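Local coordinates for beta-glucosidase (PDB 5M6G), which probably hydrolyses terminal, non-reducing beta-D-glucosyl residues of its substrates, releasing beta-D-glucose, as a family 3 glycoside hydrolase, at residues I465-G468 with I469-A472. Numbering follows the deposited sequence.
Sequences ILEG and IRAA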
# COMPACT_ATOMS: atom_id res chain seq x y z
N ILE A 465 13.34 16.96 -0.44
CA ILE A 465 14.73 16.55 -0.25
C ILE A 465 15.65 17.76 -0.30
O ILE A 465 16.58 17.88 0.51
CB ILE A 465 15.10 15.48 -1.30
CG1 ILE A 465 14.27 14.21 -1.06
CG2 ILE A 465 16.60 15.21 -1.27
CD1 ILE A 465 14.39 13.13 -2.13
N LEU A 466 15.38 18.69 -1.22
CA LEU A 466 16.15 19.93 -1.30
C LEU A 466 16.03 20.77 -0.04
O LEU A 466 17.00 21.38 0.42
CB LEU A 466 15.70 20.75 -2.51
CG LEU A 466 16.26 22.18 -2.60
CD1 LEU A 466 17.79 22.15 -2.83
CD2 LEU A 466 15.55 22.99 -3.67
N GLU A 467 14.83 20.81 0.55
CA GLU A 467 14.66 21.57 1.78
C GLU A 467 15.42 20.92 2.93
O GLU A 467 16.02 21.61 3.76
CB GLU A 467 13.17 21.70 2.10
CG GLU A 467 12.44 22.60 1.11
CD GLU A 467 10.94 22.56 1.30
OE1 GLU A 467 10.44 21.58 1.89
OE2 GLU A 467 10.27 23.52 0.86
N GLY A 468 15.43 19.58 2.97
CA GLY A 468 16.26 18.90 3.95
C GLY A 468 17.74 19.15 3.75
O GLY A 468 18.49 19.29 4.72
N ILE A 469 18.19 19.21 2.49
CA ILE A 469 19.60 19.51 2.23
C ILE A 469 19.94 20.92 2.70
O ILE A 469 20.97 21.14 3.34
CB ILE A 469 19.92 19.32 0.73
CG1 ILE A 469 19.82 17.84 0.35
CG2 ILE A 469 21.33 19.84 0.41
CD1 ILE A 469 19.78 17.59 -1.14
N ARG A 470 19.08 21.89 2.38
CA ARG A 470 19.34 23.26 2.82
C ARG A 470 19.46 23.33 4.34
O ARG A 470 20.34 24.02 4.87
CB ARG A 470 18.23 24.19 2.33
CG ARG A 470 18.18 24.42 0.81
CD ARG A 470 17.08 25.42 0.45
NE ARG A 470 17.09 25.84 -0.95
CZ ARG A 470 16.02 25.80 -1.76
NH1 ARG A 470 14.84 25.36 -1.30
NH2 ARG A 470 16.14 26.20 -3.02
N ALA A 471 18.60 22.60 5.06
CA ALA A 471 18.59 22.68 6.52
C ALA A 471 19.76 21.92 7.13
O ALA A 471 20.32 22.34 8.15
CB ALA A 471 17.26 22.16 7.07
N ALA A 472 20.15 20.79 6.53
CA ALA A 472 21.31 20.05 7.02
C ALA A 472 22.57 20.88 6.86
O ALA A 472 23.36 21.03 7.80
CB ALA A 472 21.44 18.72 6.28
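Leu466 O accepts the backbone N-H of Arg470 at 2.9 Å (O to N), a nearly straight bond with an N-H...O angle of 165°. Ile469 N to Ile465 O, Ala471 N to Glu467 O and Ala472 N to Gly468 O repeat the i to i+4 pattern of an alpha helix. Arg470 runs back along the helix above Leu466: its chain is extended from CG to NE, and CG passes 3.3 Å from Leu466 O. The guanidinium then lies over the isobutyl group, with Leu466 CD2 beneath one face but displaced from its middle, 3.4 Å from Arg470 CZ. With chi1 at 170°, Leu466 CG points opposite the backbone N, which brings the isobutyl group beneath the guanidinium; CG is 3.7 Å from Arg470 CZ. Cutting Leu466 back to an alanine here would remove CG and both methyls, and is likely to deprive this face of the Leu466 contact and leave Arg470 freer to turn. The helix, 465-472, belongs to the C-terminal domain of the family 3 fold and packs on its mixed sheet: Leu466 and Arg470 both touch Val478 and Tyr480 of the edge strand 478-480, while Ile465 touches Val497 and Ile469 touches Ile495, both of strand 493-499. Those two isoleucines, one turn apart, meet through Ile465 CG2 and Ile469 CD1 at 4.0 Å, their side chains slanting across each other. Glu467 CG approaches the rim of the guanidinium, roughly level with it, 4.4 Å from Arg470 NH1. Its carboxylate makes no salt bridge there, OE2 staying 5.4 Å from Arg470 NH1; OE1 accepts the backbone N-H of Thr464.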